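Local coordinates for protein SUBA (Escherichia coli, PDB 2IY9) that serves as the serine protease subunit of an AB5 toxin, cleaving the host endoplasmic reticulum chaperone BiP and thereby driving ER stress and cell death, at residues E296-K307 with R319-F330; M37-V48 with A283-R291. One frame throughout, in Å; residues are numbered along the deposited sequence.

Contact 1: E296-K307 with R319-F330; sequences ELKRTLLESADK and RVLNAEKAISMF
Phe330 lies against the first turns of helix 294-304, with Leu297 CD2 over one ring face, 3.9 Å from the Phe330 centroid, in a CH-pi contact. Thr300 OG1 stands at the ring edge, while water 1, over the opposite face, joins Glu296 OE2 to Phe330 O. With CG anti to the backbone N (chi1 -167°), the ring swings toward Leu297. Farther along, Ser304 OG packs 3.3 Å from Ala326 CB, and Leu301 CD1 meets Leu321 CD1.

Beyond the helix end the two segments form an antiparallel pair: Asp306 N donates to Val320 O (2.8 Å) and Val320 N to Asp306 O (2.7 Å). Asn322 ND2 reaches Asp306 OD1 at 3.1 Å from above the carboxylate plane. The same amide is fixed by its N-cap role, since OD1 of Asn322 accepts from Lys325 N. Leu302 CB sits over one face of the Arg319 guanidinium, toward its rim; Arg319 NH1 is held by Asp248 O.

Segments 296-304 and 323-330 run roughly antiparallel (138°), their axes 8.4 Å apart at closest approach, and are joined through the hairpin 306-307/319-320. Leu301 and Leu321 continue inward to helix 271-288 and edge strand 249-252, and the second helix opens the A2 region.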
loop_
_atom_site.group_PDB
_atom_site.type_symbol
_atom_site.label_atom_id
_atom_site.label_comp_id
_atom_site.label_asym_id
_atom_site.label_seq_id
_atom_site.Cartn_x
_atom_site.Cartn_y
_atom_site.Cartn_z
ATOM N N GLU A 296 -9.185 -5.408 13.149
ATOM C CA GLU A 296 -9.008 -4.253 14.039
ATOM C C GLU A 296 -8.145 -3.147 13.414
ATOM O O GLU A 296 -8.484 -1.969 13.512
ATOM C CB GLU A 296 -8.449 -4.656 15.413
ATOM C CG GLU A 296 -8.443 -3.476 16.412
ATOM C CD GLU A 296 -7.592 -3.692 17.659
ATOM O OE1 GLU A 296 -7.136 -4.836 17.913
ATOM O OE2 GLU A 296 -7.384 -2.696 18.397
ATOM N N LEU A 297 -7.029 -3.529 12.793
ATOM C CA LEU A 297 -6.186 -2.571 12.070
ATOM C C LEU A 297 -6.973 -1.864 10.970
ATOM O O LEU A 297 -6.976 -0.631 10.898
ATOM C CB LEU A 297 -4.955 -3.266 11.482
ATOM C CG LEU A 297 -3.759 -3.439 12.425
ATOM C CD1 LEU A 297 -2.845 -4.546 11.902
ATOM C CD2 LEU A 297 -2.993 -2.122 12.540
ATOM N N LYS A 298 -7.660 -2.645 10.129
ATOM C CA LYS A 298 -8.447 -2.075 9.033
ATOM C C LYS A 298 -9.541 -1.132 9.548
ATOM O O LYS A 298 -9.667 0.000 9.061
ATOM C CB LYS A 298 -9.054 -3.169 8.158
ATOM C CG LYS A 298 -9.902 -2.630 6.999
ATOM C CD LYS A 298 -10.190 -3.708 5.948
ATOM C CE LYS A 298 -11.120 -3.155 4.879
ATOM N NZ LYS A 298 -11.412 -4.180 3.852
ATOM N N ARG A 299 -10.314 -1.604 10.526
ATOM C CA ARG A 299 -11.355 -0.795 11.162
ATOM C C ARG A 299 -10.815 0.526 11.731
ATOM O O ARG A 299 -11.375 1.585 11.474
ATOM C CB ARG A 299 -12.064 -1.603 12.270
ATOM C CG ARG A 299 -13.210 -0.864 12.955
ATOM C CD ARG A 299 -13.857 -1.709 14.062
ATOM N NE ARG A 299 -12.921 -2.006 15.153
ATOM C CZ ARG A 299 -12.443 -3.220 15.445
ATOM N NH1 ARG A 299 -12.805 -4.289 14.744
ATOM N NH2 ARG A 299 -11.600 -3.368 16.460
ATOM N N THR A 300 -9.731 0.469 12.504
ATOM C CA THR A 300 -9.189 1.698 13.079
ATOM C C THR A 300 -8.749 2.669 11.979
ATOM O O THR A 300 -9.031 3.858 12.062
ATOM C CB THR A 300 -8.066 1.430 14.095
ATOM O OG1 THR A 300 -8.582 0.624 15.163
ATOM C CG2 THR A 300 -7.533 2.747 14.679
ATOM N N LEU A 301 -8.094 2.164 10.937
ATOM C CA LEU A 301 -7.708 3.020 9.805
ATOM C C LEU A 301 -8.913 3.719 9.175
ATOM O O LEU A 301 -8.905 4.938 8.983
ATOM C CB LEU A 301 -6.971 2.221 8.729
ATOM C CG LEU A 301 -6.410 3.087 7.584
ATOM C CD1 LEU A 301 -5.159 3.855 8.041
ATOM C CD2 LEU A 301 -6.094 2.221 6.376
ATOM N N LEU A 302 -9.946 2.937 8.872
ATOM C CA LEU A 302 -11.130 3.453 8.199
ATOM C C LEU A 302 -11.973 4.353 9.078
ATOM O O LEU A 302 -12.419 5.404 8.613
ATOM C CB LEU A 302 -11.981 2.315 7.634
ATOM C CG LEU A 302 -11.230 1.405 6.654
ATOM C CD1 LEU A 302 -12.219 0.417 6.052
ATOM C CD2 LEU A 302 -10.496 2.201 5.559
ATOM N N GLU A 303 -12.199 3.942 10.329
ATOM C CA GLU A 303 -12.971 4.763 11.267
ATOM C C GLU A 303 -12.310 6.102 11.540
ATOM O O GLU A 303 -12.992 7.119 11.661
ATOM C CB GLU A 303 -13.208 4.030 12.596
ATOM C CG GLU A 303 -14.484 3.201 12.603
ATOM C CD GLU A 303 -14.653 2.376 13.868
ATOM O OE1 GLU A 303 -15.445 1.412 13.835
ATOM O OE2 GLU A 303 -13.987 2.676 14.884
ATOM N N SER A 304 -10.984 6.089 11.644
ATOM C CA SER A 304 -10.225 7.293 11.950
ATOM C C SER A 304 -10.072 8.236 10.751
ATOM O O SER A 304 -9.703 9.402 10.921
ATOM C CB SER A 304 -8.847 6.911 12.493
ATOM O OG SER A 304 -8.026 6.487 11.420
ATOM N N ALA A 305 -10.314 7.729 9.539
ATOM C CA ALA A 305 -10.236 8.566 8.337
ATOM C C ALA A 305 -11.182 9.775 8.405
ATOM O O ALA A 305 -12.295 9.664 8.914
ATOM C CB ALA A 305 -10.542 7.744 7.094
ATOM N N ASP A 306 -10.734 10.911 7.881
ATOM C CA ASP A 306 -11.607 12.072 7.700
ATOM C C ASP A 306 -12.653 11.752 6.620
ATOM O O ASP A 306 -12.339 11.147 5.597
ATOM C CB ASP A 306 -10.796 13.312 7.311
ATOM C CG ASP A 306 -9.897 13.818 8.439
ATOM O OD1 ASP A 306 -10.201 13.597 9.632
ATOM O OD2 ASP A 306 -8.880 14.464 8.120
ATOM N N LYS A 307 -13.902 12.139 6.861
ATOM C CA LYS A 307 -14.976 11.826 5.931
ATOM C C LYS A 307 -15.447 13.098 5.222
ATOM O O LYS A 307 -15.888 14.036 5.884
ATOM C CB LYS A 307 -16.144 11.163 6.684
ATOM C CG LYS A 307 -15.750 10.031 7.661
ATOM C CD LYS A 307 -15.253 8.788 6.937
ATOM C CE LYS A 307 -15.180 7.544 7.842
ATOM N NZ LYS A 307 -14.198 7.637 8.969
ATOM N N ARG A 319 -13.766 8.669 2.534
ATOM C CA ARG A 319 -12.648 8.531 3.467
ATOM C C ARG A 319 -11.307 9.060 2.971
ATOM O O ARG A 319 -10.826 8.691 1.879
ATOM C CB ARG A 319 -12.461 7.074 3.895
ATOM C CG ARG A 319 -13.616 6.481 4.648
ATOM C CD ARG A 319 -13.209 5.178 5.277
ATOM N NE ARG A 319 -14.361 4.375 5.654
ATOM C CZ ARG A 319 -14.847 3.369 4.935
ATOM N NH1 ARG A 319 -14.286 3.032 3.776
ATOM N NH2 ARG A 319 -15.903 2.698 5.377
ATOM N N VAL A 320 -10.692 9.892 3.810
ATOM C CA VAL A 320 -9.362 10.431 3.549
ATOM C C VAL A 320 -8.442 10.097 4.720
ATOM O O VAL A 320 -8.793 10.307 5.896
ATOM C CB VAL A 320 -9.407 11.958 3.278
ATOM C CG1 VAL A 320 -7.994 12.560 3.241
ATOM C CG2 VAL A 320 -10.140 12.243 1.967
ATOM N N LEU A 321 -7.269 9.568 4.386
ATOM C CA LEU A 321 -6.264 9.159 5.354
ATOM C C LEU A 321 -5.953 10.250 6.376
ATOM O O LEU A 321 -5.576 11.368 6.012
ATOM C CB LEU A 321 -4.979 8.751 4.623
ATOM C CG LEU A 321 -3.806 8.327 5.510
ATOM C CD1 LEU A 321 -4.151 7.055 6.278
ATOM C CD2 LEU A 321 -2.506 8.174 4.706
ATOM N N ASN A 322 -6.134 9.909 7.651
ATOM C CA ASN A 322 -5.720 10.762 8.761
ATOM C C ASN A 322 -4.823 9.926 9.660
ATOM O O ASN A 322 -5.317 9.094 10.430
ATOM C CB ASN A 322 -6.931 11.273 9.554
ATOM C CG ASN A 322 -6.541 12.221 10.685
ATOM O OD1 ASN A 322 -5.391 12.233 11.146
ATOM N ND2 ASN A 322 -7.507 13.026 11.134
ATOM N N ALA A 323 -3.516 10.133 9.527
ATOM C CA ALA A 323 -2.506 9.349 10.245
ATOM C C ALA A 323 -2.493 9.664 11.728
ATOM O O ALA A 323 -2.296 8.763 12.544
ATOM C CB ALA A 323 -1.129 9.567 9.652
ATOM N N GLU A 324 -2.696 10.940 12.069
ATOM C CA GLU A 324 -2.713 11.368 13.464
ATOM C C GLU A 324 -3.771 10.591 14.235
ATOM O O GLU A 324 -3.480 10.000 15.276
ATOM C CB GLU A 324 -2.937 12.886 13.593
ATOM C CG GLU A 324 -3.208 13.343 15.038
ATOM C CD GLU A 324 -3.508 14.826 15.137
ATOM O OE1 GLU A 324 -4.705 15.195 15.171
ATOM O OE2 GLU A 324 -2.548 15.625 15.169
ATOM N N LYS A 325 -4.992 10.584 13.711
ATOM C CA LYS A 325 -6.100 9.880 14.330
ATOM C C LYS A 325 -5.928 8.352 14.300
ATOM O O LYS A 325 -6.170 7.696 15.313
ATOM C CB LYS A 325 -7.426 10.316 13.693
ATOM C CG LYS A 325 -8.682 9.866 14.432
ATOM C CD LYS A 325 -8.880 10.601 15.753
ATOM C CE LYS A 325 -10.255 10.309 16.352
ATOM N NZ LYS A 325 -10.591 8.856 16.302
ATOM N N ALA A 326 -5.514 7.793 13.158
ATOM C CA ALA A 326 -5.273 6.348 13.051
ATOM C C ALA A 326 -4.253 5.849 14.074
ATOM O O ALA A 326 -4.499 4.864 14.777
ATOM C CB ALA A 326 -4.823 5.972 11.631
ATOM N N ILE A 327 -3.115 6.533 14.144
ATOM C CA ILE A 327 -2.013 6.119 15.009
ATOM C C ILE A 327 -2.389 6.354 16.475
ATOM O O ILE A 327 -2.249 5.452 17.302
ATOM C CB ILE A 327 -0.668 6.783 14.605
ATOM C CG1 ILE A 327 -0.192 6.209 13.257
ATOM C CG2 ILE A 327 0.401 6.597 15.716
ATOM C CD1 ILE A 327 0.866 7.038 12.537
ATOM N N SER A 328 -2.907 7.546 16.772
ATOM C CA SER A 328 -3.401 7.877 18.114
ATOM C C SER A 328 -4.411 6.848 18.631
ATOM O O SER A 328 -4.231 6.296 19.714
ATOM C CB SER A 328 -4.002 9.284 18.137
ATOM O OG SER A 328 -4.298 9.681 19.467
ATOM N N MET A 329 -5.451 6.572 17.847
ATOM C CA MET A 329 -6.486 5.602 18.243
ATOM C C MET A 329 -5.923 4.204 18.478
ATOM O O MET A 329 -6.198 3.569 19.502
ATOM C CB MET A 329 -7.610 5.527 17.202
ATOM C CG MET A 329 -8.615 6.680 17.241
ATOM S SD MET A 329 -9.329 7.056 18.870
ATOM C CE MET A 329 -10.240 5.557 19.254
ATOM N N PHE A 330 -5.150 3.712 17.520
ATOM C CA PHE A 330 -4.655 2.352 17.621
ATOM C C PHE A 330 -3.650 2.205 18.758
ATOM O O PHE A 330 -3.718 1.248 19.529
ATOM C CB PHE A 330 -4.039 1.887 16.303
ATOM C CG PHE A 330 -3.806 0.412 16.253
ATOM C CD1 PHE A 330 -4.848 -0.456 15.935
ATOM C CD2 PHE A 330 -2.560 -0.117 16.568
ATOM C CE1 PHE A 330 -4.638 -1.835 15.898
ATOM C CE2 PHE A 330 -2.340 -1.493 16.536
ATOM C CZ PHE A 330 -3.380 -2.352 16.199
HETATM O O HOH W 1 -4.853 -1.341 19.701
HETATM O O HOH W 2 -7.055 7.228 8.718
HETATM O O HOH W 3 -12.728 8.774 14.146
#

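Contact 2: M37-V48 with A283-R291; sequences MSLTDKNTPVVV and AAMTSCNPR
Ser287 and Asp41 make the direct hydrogen bond of this contact: Asp41 N donates to Ser287 OG at 3.1 Å, with an N-H...O angle of 159°. Ser287 OG in turn donates to Ala284 O at 2.7 Å. The serine's chi1 of 78° tucks OG between the backbone N and carbonyl carbon, where it can serve both partners, so the hydroxyl is gripped as donor and acceptor and its rotation is fixed. One water adds a second polar link. Water 4 donates to Asp41 OD1 and to Ser287 O, and accepts from Thr44 OG1, tying both ends of the type I turn 41-44 to the last turn of the helix.

Van der Waals packing flanks these bonds. Thr40 CG2 rests 3.9 Å from Ala284 CB, and at the end of the turn Thr44 CG2 and Pro290 CG meet tip to tip at 3.7 Å. Val46 crosses Thr286 at a slant, both its methyls meeting Thr286 OG1, CG1 at 3.2 Å, while CG2 also lies against Ser287 CA. That threonine hydroxyl is itself turned to Ala283 O, which also accepts from Ser287 N on the same face of its plane. Deeper still, Val48 CG2 presses on Ala283 CB at 3.5 Å, tighter than usual for two carbons.

Cys288 SG sits 3.3 Å from Leu39 O and is bonded in a disulfide to Cys331 of helix 323-331, outside the two segments.

Segment 37-48 thus runs along the C-terminal end of helix 271-288 and then enters strand 47-52 of the central parallel sheet, which pairs with strand 111-116 and leads on to Asp52, inferred to belong to the charge relay. Ile327 of helix 323-331 borders Thr40 and Ala284, and Met285 points to the helices 294-304 and 323-331.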
loop_
_atom_site.group_PDB
_atom_site.type_symbol
_atom_site.label_atom_id
_atom_site.label_comp_id
_atom_site.label_asym_id
_atom_site.label_seq_id
_atom_site.Cartn_x
_atom_site.Cartn_y
_atom_site.Cartn_z
ATOM N N MET A 37 4.269 10.410 15.918
ATOM C CA MET A 37 5.311 9.392 15.785
ATOM C C MET A 37 5.855 8.915 17.130
ATOM O O MET A 37 6.296 7.771 17.254
ATOM C CB MET A 37 6.438 9.888 14.876
ATOM C CG MET A 37 5.964 10.218 13.472
ATOM S SD MET A 37 4.748 9.029 12.847
ATOM C CE MET A 37 5.787 7.591 12.563
ATOM N N SER A 38 5.800 9.795 18.132
ATOM C CA SER A 38 6.220 9.464 19.492
ATOM C C SER A 38 5.377 8.343 20.112
ATOM O O SER A 38 5.849 7.634 20.998
ATOM C CB SER A 38 6.165 10.713 20.374
ATOM O OG SER A 38 4.827 11.035 20.722
ATOM N N LEU A 39 4.144 8.186 19.626
ATOM C CA LEU A 39 3.214 7.159 20.100
ATOM C C LEU A 39 3.524 5.736 19.616
ATOM O O LEU A 39 2.961 4.768 20.137
ATOM C CB LEU A 39 1.771 7.516 19.705
ATOM C CG LEU A 39 1.238 8.912 20.038
ATOM C CD1 LEU A 39 -0.205 9.049 19.597
ATOM C CD2 LEU A 39 1.376 9.208 21.525
ATOM N N THR A 40 4.385 5.615 18.608
ATOM C CA THR A 40 4.756 4.308 18.049
ATOM C C THR A 40 5.867 3.637 18.864
ATOM O O THR A 40 6.618 4.309 19.583
ATOM C CB THR A 40 5.188 4.408 16.560
ATOM O OG1 THR A 40 6.400 5.156 16.448
ATOM C CG2 THR A 40 4.104 5.086 15.717
ATOM N N ASP A 41 5.964 2.315 18.743
ATOM C CA ASP A 41 6.928 1.512 19.493
ATOM C C ASP A 41 8.048 1.060 18.547
ATOM O O ASP A 41 7.907 0.059 17.835
ATOM C CB ASP A 41 6.209 0.313 20.147
ATOM C CG ASP A 41 7.161 -0.673 20.832
ATOM O OD1 ASP A 41 6.770 -1.273 21.856
ATOM O OD2 ASP A 41 8.291 -0.890 20.340
ATOM N N LYS A 42 9.159 1.794 18.560
ATOM C CA LYS A 42 10.302 1.513 17.672
ATOM C C LYS A 42 11.066 0.253 18.092
ATOM O O LYS A 42 11.944 -0.228 17.378
ATOM C CB LYS A 42 11.246 2.726 17.591
ATOM C CG LYS A 42 12.123 2.963 18.832
ATOM C CD LYS A 42 13.021 4.214 18.685
ATOM C CE LYS A 42 14.144 4.020 17.661
ATOM N NZ LYS A 42 14.830 5.319 17.301
ATOM N N ASN A 43 10.718 -0.276 19.255
ATOM C CA ASN A 43 11.341 -1.479 19.780
ATOM C C ASN A 43 10.681 -2.758 19.279
ATOM O O ASN A 43 11.189 -3.846 19.508
ATOM C CB ASN A 43 11.359 -1.420 21.310
ATOM C CG ASN A 43 12.248 -0.305 21.832
ATOM O OD1 ASN A 43 13.434 -0.230 21.490
ATOM N ND2 ASN A 43 11.678 0.580 22.650
ATOM N N THR A 44 9.551 -2.608 18.586
ATOM C CA THR A 44 8.840 -3.735 17.995
ATOM C C THR A 44 9.113 -3.740 16.500
ATOM O O THR A 44 8.717 -2.803 15.797
ATOM C CB THR A 44 7.326 -3.636 18.254
ATOM O OG1 THR A 44 7.078 -3.736 19.666
ATOM C CG2 THR A 44 6.575 -4.744 17.525
ATOM N N PRO A 45 9.813 -4.772 16.011
ATOM C CA PRO A 45 10.131 -4.795 14.588
ATOM C C PRO A 45 8.878 -4.943 13.739
ATOM O O PRO A 45 7.978 -5.725 14.062
ATOM C CB PRO A 45 11.047 -6.019 14.447
ATOM C CG PRO A 45 11.556 -6.276 15.870
ATOM C CD PRO A 45 10.368 -5.946 16.705
ATOM N N VAL A 46 8.816 -4.146 12.682
ATOM C CA VAL A 46 7.720 -4.186 11.731
ATOM C C VAL A 46 8.341 -4.265 10.360
ATOM O O VAL A 46 9.135 -3.401 9.995
ATOM C CB VAL A 46 6.842 -2.909 11.817
ATOM C CG1 VAL A 46 5.781 -2.900 10.713
ATOM C CG2 VAL A 46 6.173 -2.802 13.181
ATOM N N VAL A 47 7.980 -5.305 9.615
ATOM C CA VAL A 47 8.455 -5.507 8.255
ATOM C C VAL A 47 7.260 -5.370 7.319
ATOM O O VAL A 47 6.281 -6.112 7.428
ATOM C CB VAL A 47 9.093 -6.908 8.069
ATOM C CG1 VAL A 47 9.593 -7.084 6.643
ATOM C CG2 VAL A 47 10.228 -7.145 9.075
ATOM N N VAL A 48 7.344 -4.417 6.398
ATOM C CA VAL A 48 6.312 -4.255 5.391
ATOM C C VAL A 48 6.717 -5.033 4.143
ATOM O O VAL A 48 7.856 -4.936 3.665
ATOM C CB VAL A 48 6.089 -2.764 5.045
ATOM C CG1 VAL A 48 5.048 -2.608 3.920
ATOM C CG2 VAL A 48 5.662 -1.981 6.295
ATOM N N ALA A 283 1.920 0.369 9.025
ATOM C CA ALA A 283 3.162 -0.119 9.653
ATOM C C ALA A 283 3.377 0.524 11.025
ATOM O O ALA A 283 3.688 -0.168 12.001
ATOM C CB ALA A 283 4.366 0.127 8.752
ATOM N N ALA A 284 3.203 1.845 11.084
ATOM C CA ALA A 284 3.343 2.611 12.314
ATOM C C ALA A 284 2.364 2.132 13.386
ATOM O O ALA A 284 2.739 1.958 14.540
ATOM C CB ALA A 284 3.148 4.097 12.031
ATOM N N MET A 285 1.107 1.917 12.997
ATOM C CA MET A 285 0.105 1.359 13.899
ATOM C C MET A 285 0.511 -0.022 14.425
ATOM O O MET A 285 0.433 -0.286 15.637
ATOM C CB MET A 285 -1.239 1.258 13.192
ATOM C CG MET A 285 -1.792 2.591 12.717
ATOM S SD MET A 285 -3.159 2.410 11.572
ATOM C CE MET A 285 -4.452 1.682 12.562
ATOM N N THR A 286 0.978 -0.891 13.527
ATOM C CA THR A 286 1.285 -2.284 13.905
ATOM C C THR A 286 2.380 -2.364 14.966
ATOM O O THR A 286 2.397 -3.296 15.777
ATOM C CB THR A 286 1.714 -3.148 12.706
ATOM O OG1 THR A 286 2.962 -2.669 12.203
ATOM C CG2 THR A 286 0.668 -3.135 11.598
ATOM N N SER A 287 3.290 -1.386 14.959
ATOM C CA SER A 287 4.349 -1.314 15.968
ATOM C C SER A 287 3.767 -1.379 17.385
ATOM O O SER A 287 4.388 -1.962 18.284
ATOM C CB SER A 287 5.212 -0.055 15.786
ATOM O OG SER A 287 4.589 1.129 16.287
ATOM N N CYS A 288 2.572 -0.812 17.559
ATOM C CA CYS A 288 1.900 -0.732 18.867
ATOM C C CYS A 288 1.233 -2.025 19.335
ATOM O O CYS A 288 1.047 -2.234 20.541
ATOM C CB CYS A 288 0.892 0.417 18.870
ATOM S SG CYS A 288 1.744 1.993 18.789
ATOM N N ASN A 289 0.861 -2.876 18.381
ATOM C CA ASN A 289 0.373 -4.221 18.685
ATOM C C ASN A 289 0.383 -5.079 17.434
ATOM O O ASN A 289 -0.599 -5.099 16.684
ATOM C CB ASN A 289 -1.021 -4.211 19.319
ATOM C CG ASN A 289 -1.510 -5.617 19.679
ATOM O OD1 ASN A 289 -0.730 -6.573 19.746
ATOM N ND2 ASN A 289 -2.805 -5.744 19.896
ATOM N N PRO A 290 1.502 -5.775 17.193
ATOM C CA PRO A 290 1.649 -6.599 15.990
ATOM C C PRO A 290 0.767 -7.845 16.012
ATOM O O PRO A 290 0.524 -8.445 14.961
ATOM C CB PRO A 290 3.122 -6.988 16.016
ATOM C CG PRO A 290 3.518 -6.893 17.454
ATOM C CD PRO A 290 2.721 -5.786 18.025
ATOM N N ARG A 291 0.290 -8.229 17.196
ATOM C CA ARG A 291 -0.620 -9.363 17.314
ATOM C C ARG A 291 -2.089 -8.989 17.132
ATOM O O ARG A 291 -2.953 -9.853 17.280
ATOM C CB ARG A 291 -0.460 -10.052 18.670
ATOM C CG ARG A 291 0.925 -10.606 18.943
ATOM C CD ARG A 291 0.989 -11.259 20.317
ATOM N NE ARG A 291 1.071 -10.281 21.407
ATOM C CZ ARG A 291 0.036 -9.838 22.126
ATOM N NH1 ARG A 291 -1.200 -10.270 21.891
ATOM N NH2 ARG A 291 0.240 -8.954 23.097
HETATM O O HOH W 4 4.534 -2.787 20.883
#

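The centres of contacts 1 and 2 lie about 15 Å apart, and the two touch directly: Phe330 CD2 comes within 3.1 Å of Met285 O, and Ile327 CD1 within 3.8 Å of Ala284 CB. Helix 271-288, whose end belongs to contact 2, is followed in the chain by helix 294-304 of contact 1, and the contacts come in series, segment 283-291 ending before 296-307 begins. Helix 271-288 packs against strand 47-52 and segment 37-48 as well as against the two helices of contact 1. The disulfide Cys288-Cys331 fastens the end of helix 323-331 to it. Together they place the start of the A2 region, which penetrates the SubB pore, against the subtilase-family protease fold.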